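Local coordinates for protein germination-specific N-acetylmuramoyl-L-alanine amidase, Autolysin (Clostridioides difficile, PDB 7RAG) that probably cleaves, as a zinc-dependent N-acetylmuramoyl-L-alanine amidase, the bond between the glycan and the peptide in peptidoglycan, and forms a complex with the GerS lipoprotein, at residues R93-I97 with Y162-N167; N16-D22 with A102-I108; Y119-Y125 with R153-R158. One frame throughout, in Å; residues are numbered along the deposited sequence.

How the contacts relate
Contact 2 is the most buried of the three: two neighbouring parallel strands, 18-23 and 104-111, joined by a regular ladder of backbone bonds. Contact 3 also pairs parallel strands of the same mixed sheet, but at its 156-158 border, where the ladder is short and arginine and glutamine side chains do much of the bonding. Contact 1 pairs no strands; a lysine of helix 82-99 fastens the loop between strands 156-158 and 171-178, partly at the surface. Contacts 1 and 2 touch through an Arg93-Asp22 salt bridge and through Ile97 and Leu163 on Phe105, whereas contact 3 only adjoins contact 1 in sequence and lies about 18 Å from contact 2, centre to centre.

Contact 1. Residues R93-I97 with Y162-N167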
# COMPACT_ATOMS: atom_id res chain seq x y z
N ARG B 93 -11.95 -15.90 -37.52
CA ARG B 93 -11.44 -15.16 -36.37
C ARG B 93 -11.79 -13.67 -36.47
O ARG B 93 -12.18 -13.04 -35.47
CB ARG B 93 -9.94 -15.36 -36.26
CG ARG B 93 -9.58 -16.82 -36.29
CD ARG B 93 -8.16 -17.10 -35.83
NE ARG B 93 -7.96 -18.55 -35.83
CZ ARG B 93 -7.08 -19.22 -35.09
NH1 ARG B 93 -6.28 -18.59 -34.24
NH2 ARG B 93 -7.01 -20.54 -35.20
N LYS B 94 -11.69 -13.10 -37.67
CA LYS B 94 -12.05 -11.70 -37.83
C LYS B 94 -13.52 -11.47 -37.48
O LYS B 94 -13.86 -10.45 -36.89
CB LYS B 94 -11.77 -11.22 -39.25
CG LYS B 94 -11.70 -9.70 -39.36
CD LYS B 94 -10.47 -9.19 -38.62
CE LYS B 94 -10.42 -7.68 -38.59
NZ LYS B 94 -9.15 -7.21 -37.99
N GLU B 95 -14.40 -12.40 -37.87
CA GLU B 95 -15.82 -12.21 -37.58
C GLU B 95 -16.09 -12.33 -36.08
O GLU B 95 -16.95 -11.63 -35.54
CB GLU B 95 -16.67 -13.21 -38.36
N ILE B 96 -15.35 -13.21 -35.41
CA ILE B 96 -15.47 -13.28 -33.95
C ILE B 96 -15.10 -11.95 -33.33
O ILE B 96 -15.76 -11.48 -32.40
CB ILE B 96 -14.62 -14.43 -33.41
CG1 ILE B 96 -15.21 -15.76 -33.86
CG2 ILE B 96 -14.52 -14.36 -31.88
CD1 ILE B 96 -14.37 -16.94 -33.50
N ILE B 97 -14.06 -11.29 -33.86
CA ILE B 97 -13.70 -9.96 -33.37
C ILE B 97 -14.81 -8.97 -33.66
O ILE B 97 -15.20 -8.17 -32.81
CB ILE B 97 -12.36 -9.49 -33.97
CG1 ILE B 97 -11.22 -10.44 -33.61
CG2 ILE B 97 -12.00 -8.10 -33.45
CD1 ILE B 97 -9.90 -10.04 -34.24
N TYR B 162 -3.61 -9.05 -40.49
CA TYR B 162 -5.04 -8.85 -40.74
C TYR B 162 -5.83 -8.72 -39.45
O TYR B 162 -6.63 -7.79 -39.30
CB TYR B 162 -5.58 -10.01 -41.58
CG TYR B 162 -7.05 -9.92 -41.87
CD1 TYR B 162 -7.59 -8.78 -42.43
CD2 TYR B 162 -7.89 -10.97 -41.58
CE1 TYR B 162 -8.94 -8.69 -42.70
CE2 TYR B 162 -9.25 -10.89 -41.85
CZ TYR B 162 -9.77 -9.75 -42.41
OH TYR B 162 -11.12 -9.66 -42.67
N LEU B 163 -5.62 -9.62 -38.50
CA LEU B 163 -6.46 -9.59 -37.31
C LEU B 163 -6.26 -8.35 -36.46
O LEU B 163 -7.09 -8.09 -35.59
CB LEU B 163 -6.22 -10.85 -36.47
CG LEU B 163 -6.57 -12.18 -37.16
CD1 LEU B 163 -6.34 -13.32 -36.22
CD2 LEU B 163 -8.00 -12.18 -37.65
N LEU B 164 -5.21 -7.56 -36.67
CA LEU B 164 -5.07 -6.31 -35.92
C LEU B 164 -5.59 -5.09 -36.67
O LEU B 164 -5.74 -4.03 -36.04
CB LEU B 164 -3.62 -6.05 -35.54
CG LEU B 164 -2.88 -7.12 -34.75
CD1 LEU B 164 -1.43 -6.71 -34.63
CD2 LEU B 164 -3.51 -7.29 -33.39
N LYS B 165 -5.87 -5.19 -37.97
CA LYS B 165 -6.33 -4.04 -38.74
C LYS B 165 -7.77 -3.69 -38.38
O LYS B 165 -8.63 -4.57 -38.31
CB LYS B 165 -6.25 -4.32 -40.23
CG LYS B 165 -4.91 -4.76 -40.76
CD LYS B 165 -4.89 -4.69 -42.30
CE LYS B 165 -3.72 -5.50 -42.89
NZ LYS B 165 -3.77 -5.72 -44.38
N ASP B 166 -8.02 -2.40 -38.11
CA ASP B 166 -9.35 -1.78 -38.13
C ASP B 166 -10.36 -2.50 -37.23
O ASP B 166 -11.46 -2.85 -37.65
CB ASP B 166 -9.86 -1.72 -39.56
CG ASP B 166 -8.99 -0.86 -40.43
OD1 ASP B 166 -8.58 0.23 -39.96
OD2 ASP B 166 -8.72 -1.26 -41.59
N ASN B 167 -9.99 -2.67 -35.96
CA ASN B 167 -10.83 -3.44 -35.06
C ASN B 167 -11.75 -2.61 -34.18
O ASN B 167 -12.70 -3.17 -33.62
CB ASN B 167 -9.97 -4.30 -34.13
CG ASN B 167 -9.43 -5.50 -34.82
OD1 ASN B 167 -9.99 -5.98 -35.81
ND2 ASN B 167 -8.32 -6.00 -34.31
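Lys94 and Leu163 bring the backbones closest, their CA atoms 6.0 Å apart, where helix 82-99 passes a short 3-10 segment, 162-164, and the loop after it. The contact turns on Lys94. With CG anti to the backbone N (chi1 -162°) and a bend at chi2, its chain runs over one face of the Tyr162 ring, CD lying 4.1 Å from the ring centroid in a CH-pi contact. NZ continues over the same ring at cation-pi range and enters a cluster of carbonyl oxygens. It donates to Lys165 O at 2.7 Å, in the carbonyl plane, to Asn167 OD1 at 2.6 Å and to Tyr162 O at 2.9 Å, the last two tilted from their carbonyl planes; a weak bond to Leu163 O is added. Lysine suits this place because a long apolar chain can cross the tyrosine and still deliver an ammonium group to several carbonyls, whose partial negative charges should stabilise it as a cation.

Asn167 uses both ends of its amide. OD1 faces the lysine, while ND2 turns back on its own loop and gives Leu163 O a nearly straight bond of 2.7 Å, 173° at the hydrogen, with the acceptor in the amide plane. With a further bond between ND2 and Ser171 OG, this fixes which end of the amide meets NZ. Beside these bonds, Ile97 CD1 lies against Leu163 O, and Leu163 CD2 approaches Arg93 CB at 4.0 Å.

The buried side rests on the sheet: Ile97 and Leu163 both touch Phe105 of strand 104-111, and Leu164 leans on Leu173 of strand 171-178. Arg93, whose guanidinium leads away from the loop, forms a salt bridge with Asp22 at the end of strand 18-23 and bonds the backbone oxygen of the zinc ligand His25.

Contact 2. Residues N16-D22 with A102-I108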
# COMPACT_ATOMS: atom_id res chain seq x y z
N ASN B 16 -15.35 -4.52 -15.51
CA ASN B 16 -16.08 -5.59 -16.21
C ASN B 16 -15.77 -5.61 -17.70
O ASN B 16 -16.52 -5.10 -18.51
CB ASN B 16 -17.59 -5.43 -16.03
CG ASN B 16 -18.05 -5.75 -14.63
OD1 ASN B 16 -17.24 -6.15 -13.78
ND2 ASN B 16 -19.35 -5.57 -14.37
N LYS B 17 -14.65 -6.20 -18.05
CA LYS B 17 -14.16 -6.19 -19.41
C LYS B 17 -14.42 -7.54 -20.07
O LYS B 17 -14.55 -8.57 -19.40
CB LYS B 17 -12.68 -5.87 -19.42
CG LYS B 17 -12.40 -4.46 -18.98
CD LYS B 17 -13.04 -3.48 -19.96
CE LYS B 17 -12.26 -2.17 -20.04
NZ LYS B 17 -12.46 -1.47 -21.35
N THR B 18 -14.55 -7.50 -21.39
CA THR B 18 -14.61 -8.69 -22.21
C THR B 18 -13.43 -8.65 -23.17
O THR B 18 -13.22 -7.65 -23.86
CB THR B 18 -15.95 -8.78 -22.96
OG1 THR B 18 -17.01 -8.81 -22.00
CG2 THR B 18 -16.03 -10.07 -23.79
N ILE B 19 -12.64 -9.73 -23.17
CA ILE B 19 -11.33 -9.78 -23.80
C ILE B 19 -11.30 -10.95 -24.77
O ILE B 19 -11.66 -12.07 -24.41
CB ILE B 19 -10.22 -9.91 -22.75
CG1 ILE B 19 -10.37 -8.78 -21.74
CG2 ILE B 19 -8.86 -9.86 -23.39
CD1 ILE B 19 -9.11 -8.43 -21.03
N ILE B 20 -10.86 -10.70 -26.00
CA ILE B 20 -10.67 -11.77 -26.98
C ILE B 20 -9.24 -12.24 -26.89
O ILE B 20 -8.31 -11.44 -27.07
CB ILE B 20 -11.00 -11.31 -28.42
CG1 ILE B 20 -12.43 -10.80 -28.52
CG2 ILE B 20 -10.84 -12.48 -29.37
CD1 ILE B 20 -12.61 -9.73 -29.64
N LEU B 21 -9.07 -13.54 -26.62
CA LEU B 21 -7.79 -14.23 -26.69
C LEU B 21 -7.77 -15.18 -27.88
O LEU B 21 -8.65 -16.03 -28.01
CB LEU B 21 -7.50 -15.01 -25.41
CG LEU B 21 -7.66 -14.23 -24.10
CD1 LEU B 21 -7.33 -15.17 -22.91
CD2 LEU B 21 -6.84 -12.93 -24.05
N ASP B 22 -6.75 -15.04 -28.74
CA ASP B 22 -6.60 -15.76 -30.00
C ASP B 22 -5.29 -16.54 -29.94
O ASP B 22 -4.21 -15.95 -30.04
CB ASP B 22 -6.61 -14.77 -31.18
CG ASP B 22 -6.19 -15.42 -32.52
OD1 ASP B 22 -6.87 -16.39 -32.97
OD2 ASP B 22 -5.21 -14.94 -33.16
N ALA B 102 -16.48 -6.89 -27.78
CA ALA B 102 -15.44 -7.01 -26.78
C ALA B 102 -14.77 -5.65 -26.54
O ALA B 102 -14.96 -4.68 -27.28
CB ALA B 102 -14.41 -8.05 -27.21
N ASN B 103 -13.99 -5.58 -25.46
CA ASN B 103 -13.22 -4.39 -25.16
C ASN B 103 -11.80 -4.48 -25.67
O ASN B 103 -11.14 -3.45 -25.80
CB ASN B 103 -13.23 -4.15 -23.64
CG ASN B 103 -14.63 -4.04 -23.08
OD1 ASN B 103 -15.18 -5.01 -22.57
ND2 ASN B 103 -15.22 -2.87 -23.21
N MSE B 104 -11.31 -5.66 -26.00
CA MSE B 104 -9.88 -5.82 -26.28
C MSE B 104 -9.60 -7.14 -26.98
O MSE B 104 -10.32 -8.11 -26.78
CB MSE B 104 -9.10 -5.73 -24.97
CG MSE B 104 -7.63 -5.99 -25.09
SE MSE B 104 -6.83 -6.08 -23.31
CE MSE B 104 -7.20 -4.23 -22.65
N PHE B 105 -8.57 -7.17 -27.80
CA PHE B 105 -8.19 -8.35 -28.56
C PHE B 105 -6.71 -8.62 -28.36
O PHE B 105 -5.88 -7.74 -28.63
CB PHE B 105 -8.49 -8.17 -30.04
CG PHE B 105 -7.92 -9.26 -30.90
CD1 PHE B 105 -8.51 -10.50 -30.94
CD2 PHE B 105 -6.78 -9.04 -31.67
CE1 PHE B 105 -7.99 -11.52 -31.74
CE2 PHE B 105 -6.25 -10.04 -32.46
CZ PHE B 105 -6.85 -11.28 -32.49
N VAL B 106 -6.37 -9.83 -27.92
CA VAL B 106 -4.99 -10.24 -27.71
C VAL B 106 -4.75 -11.54 -28.46
O VAL B 106 -5.45 -12.54 -28.24
CB VAL B 106 -4.62 -10.41 -26.22
CG1 VAL B 106 -3.20 -10.89 -26.09
CG2 VAL B 106 -4.81 -9.11 -25.46
N SER B 107 -3.73 -11.53 -29.32
CA SER B 107 -3.34 -12.67 -30.13
C SER B 107 -1.99 -13.18 -29.61
O SER B 107 -1.08 -12.38 -29.38
CB SER B 107 -3.25 -12.26 -31.59
OG SER B 107 -2.95 -13.39 -32.38
N ILE B 108 -1.89 -14.49 -29.41
CA ILE B 108 -0.69 -15.14 -28.88
C ILE B 108 -0.06 -16.01 -29.97
O ILE B 108 -0.66 -17.01 -30.40
CB ILE B 108 -1.02 -16.00 -27.65
CG1 ILE B 108 -1.79 -15.20 -26.59
CG2 ILE B 108 0.27 -16.65 -27.10
CD1 ILE B 108 -0.97 -14.17 -25.89
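Ile20 and Phe105 face each other on adjacent parallel strands, 18-22 and 104-108, in the core of the amidase sheet. The ladder alternates across the pair: Ile20 N donates to Met104 O, Val106 N to Ile20 O at 2.7 Å, Asp22 N to Val106 O and Ile108 N to Asp22 O. Where it begins, Thr18 packs on Tyr135 of the lipoprotein chain, and a side chain takes over a backbone role: Asn103 OD1 accepts from Thr18 N at 2.8 Å, in the carbonyl plane and on a lone pair, while Asn103 N returns a bond to Thr18 O.

Outward along Ile20, CB sits 3.6 Å from Phe105 CD1. The branch CG2, anti to the backbone N, meets the same ring carbon at 3.4 Å, in the plane of the ring at its edge. The other branch turns the opposite way along the strand: CG1 nears Ala102 CB, and CD1 ends 3.5 Å from that methyl. A beta-branched residue thus reaches both a small and a large neighbour. On the other face, Ile19 CD1 lies 4.0 Å from SE of Met104, present here as selenomethionine, and Leu21 runs alongside Val106.

Asp22, with CG anti to its N (chi1 169°), passes its CB by Phe105 CE1 and takes a 2.8 Å bond from Ser107 OG on the anti side of OD2. OD1 is held by Arg93 and Thr66. Buried beside Phe105 and Leu163, the carboxylate has both oxygens bonded, and the salt bridge to Arg93 probably offsets its charge. It makes a polar link from the end of strand 18-23 to Ser107, two residues before the zinc ligand His109.

Contact 3. Residues Y119-Y125 with R153-R158; sequences YGAQTFY and REVKPR
Gln122 and Arg153 meet where two parallel strands, 122-126 and 156-158, close a beta-alpha-beta unit through helix 130-147. Arg153 stretches its chain fully from CG to NE, and the last torsion, chi4 -80°, turns the guanidinium so that NE and NH2 both grip Tyr119 O at 3.1 Å. They reach that oxygen from one face of its carbonyl plane, while the oxygen itself lies in the guanidinium plane. Gly120 suits the spot: its backbone angles, with positive phi, call for a residue without CB, and NE passes close to its CA. NH1 gives a longer bond, 3.3 Å, to a lone pair of Gln122 OE1, the amide standing almost perpendicular to the guanidinium.

Gln122 is bent at chi2 (72°), which swings its amide across toward 153-158. There NE2 donates to Glu154 O at 2.6 Å and to Thr123 O, both within the amide plane. Glutamine fits because one end accepts from the arginine while the other ties down two backbone carbonyls. Thr123 O also takes Lys156 N, starting a short ladder that ends with Arg158 N on Tyr125 O.

Within it, Phe124 and Tyr125 project to opposite faces. Tyr125 CG lies between the backbone N and the carbonyl carbon (chi1 67°), which sets one ring face over Pro157 CA in a CH-pi contact, CA 3.9 Å from the ring centroid. On the other face Phe124 packs against Leu173 of the neighbouring strand 171-178. Arg158 folds at chi2 and chi3 to follow the phenylalanine, and its NE forms a salt bridge with Asp160. Its guanidinium makes a cation-pi contact over the Phe124 face, the planes steeply inclined, with NH1 3.7 Å above the ring plane, toward the rim.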
# COMPACT_ATOMS: atom_id res chain seq x y z
N TYR B 119 16.30 -14.02 -29.64
CA TYR B 119 15.46 -14.46 -28.54
C TYR B 119 14.72 -13.26 -27.96
O TYR B 119 15.08 -12.10 -28.21
CB TYR B 119 16.27 -15.16 -27.44
CG TYR B 119 17.10 -14.19 -26.63
CD1 TYR B 119 16.74 -13.85 -25.33
CD2 TYR B 119 18.24 -13.60 -27.18
CE1 TYR B 119 17.51 -12.95 -24.59
CE2 TYR B 119 19.00 -12.71 -26.45
CZ TYR B 119 18.64 -12.38 -25.16
OH TYR B 119 19.41 -11.49 -24.45
N GLY B 120 13.68 -13.55 -27.17
CA GLY B 120 12.91 -12.54 -26.48
C GLY B 120 11.44 -12.50 -26.86
O GLY B 120 11.06 -12.82 -27.99
N ALA B 121 10.59 -12.12 -25.90
CA ALA B 121 9.20 -11.83 -26.20
C ALA B 121 9.09 -10.46 -26.85
O ALA B 121 9.77 -9.50 -26.46
CB ALA B 121 8.36 -11.88 -24.93
N GLN B 122 8.23 -10.37 -27.86
CA GLN B 122 8.05 -9.14 -28.62
C GLN B 122 6.56 -8.87 -28.78
O GLN B 122 5.81 -9.75 -29.18
CB GLN B 122 8.72 -9.27 -29.98
CG GLN B 122 8.45 -8.10 -30.89
CD GLN B 122 9.18 -6.87 -30.45
OE1 GLN B 122 10.40 -6.88 -30.33
NE2 GLN B 122 8.43 -5.81 -30.16
N THR B 123 6.14 -7.64 -28.49
CA THR B 123 4.75 -7.23 -28.69
C THR B 123 4.63 -6.32 -29.91
O THR B 123 5.55 -5.58 -30.26
CB THR B 123 4.21 -6.53 -27.45
OG1 THR B 123 4.76 -7.17 -26.30
CG2 THR B 123 2.71 -6.65 -27.38
N PHE B 124 3.49 -6.41 -30.58
CA PHE B 124 3.18 -5.59 -31.73
C PHE B 124 1.79 -5.00 -31.55
O PHE B 124 0.94 -5.57 -30.86
CB PHE B 124 3.23 -6.38 -33.05
CG PHE B 124 4.47 -7.20 -33.25
CD1 PHE B 124 5.54 -6.69 -33.95
CD2 PHE B 124 4.54 -8.49 -32.78
CE1 PHE B 124 6.68 -7.46 -34.16
CE2 PHE B 124 5.67 -9.26 -32.98
CZ PHE B 124 6.73 -8.75 -33.68
N TYR B 125 1.56 -3.89 -32.23
CA TYR B 125 0.30 -3.17 -32.24
C TYR B 125 0.05 -2.70 -33.67
O TYR B 125 1.01 -2.47 -34.42
CB TYR B 125 0.32 -1.97 -31.28
CG TYR B 125 1.28 -0.87 -31.71
CD1 TYR B 125 0.83 0.22 -32.45
CD2 TYR B 125 2.63 -0.93 -31.38
CE1 TYR B 125 1.69 1.21 -32.84
CE2 TYR B 125 3.51 0.05 -31.77
CZ TYR B 125 3.03 1.13 -32.50
OH TYR B 125 3.88 2.13 -32.88
N ARG B 153 13.70 -5.38 -25.96
CA ARG B 153 12.89 -5.13 -27.14
C ARG B 153 11.85 -4.05 -26.87
O ARG B 153 11.31 -3.93 -25.76
CB ARG B 153 12.19 -6.42 -27.58
CG ARG B 153 13.12 -7.47 -28.14
CD ARG B 153 12.33 -8.75 -28.39
NE ARG B 153 13.11 -9.79 -29.04
CZ ARG B 153 13.37 -9.82 -30.34
NH1 ARG B 153 12.90 -8.87 -31.12
NH2 ARG B 153 14.09 -10.80 -30.84
N GLU B 154 11.57 -3.25 -27.89
CA GLU B 154 10.54 -2.23 -27.85
C GLU B 154 9.35 -2.69 -28.69
O GLU B 154 9.50 -3.50 -29.61
CB GLU B 154 11.07 -0.89 -28.37
CG GLU B 154 12.09 -0.23 -27.44
CD GLU B 154 11.44 0.45 -26.24
OE1 GLU B 154 10.20 0.39 -26.12
OE2 GLU B 154 12.16 1.05 -25.40
N VAL B 155 8.15 -2.18 -28.34
CA VAL B 155 6.97 -2.51 -29.13
C VAL B 155 7.16 -1.99 -30.54
O VAL B 155 7.78 -0.94 -30.76
CB VAL B 155 5.69 -1.94 -28.49
CG1 VAL B 155 5.57 -2.39 -27.05
CG2 VAL B 155 5.69 -0.43 -28.56
N LYS B 156 6.69 -2.76 -31.52
CA LYS B 156 6.85 -2.39 -32.92
C LYS B 156 5.49 -2.32 -33.58
O LYS B 156 4.61 -3.13 -33.27
CB LYS B 156 7.71 -3.42 -33.67
CG LYS B 156 9.13 -3.59 -33.15
CD LYS B 156 9.93 -2.32 -33.32
CE LYS B 156 11.29 -2.43 -32.63
NZ LYS B 156 11.77 -1.13 -32.06
N PRO B 157 5.26 -1.34 -34.46
CA PRO B 157 4.03 -1.32 -35.24
C PRO B 157 4.04 -2.36 -36.36
O PRO B 157 5.10 -2.75 -36.86
CB PRO B 157 4.00 0.09 -35.82
CG PRO B 157 5.43 0.43 -35.94
CD PRO B 157 6.08 -0.15 -34.73
N ARG B 158 2.85 -2.80 -36.74
CA ARG B 158 2.66 -3.67 -37.89
C ARG B 158 1.49 -3.14 -38.69
O ARG B 158 0.61 -2.45 -38.16
CB ARG B 158 2.40 -5.13 -37.48
CG ARG B 158 3.53 -5.78 -36.67
CD ARG B 158 4.76 -6.03 -37.54
NE ARG B 158 4.54 -7.06 -38.56
CZ ARG B 158 4.58 -8.36 -38.31
NH1 ARG B 158 4.82 -8.79 -37.07
NH2 ARG B 158 4.37 -9.24 -39.29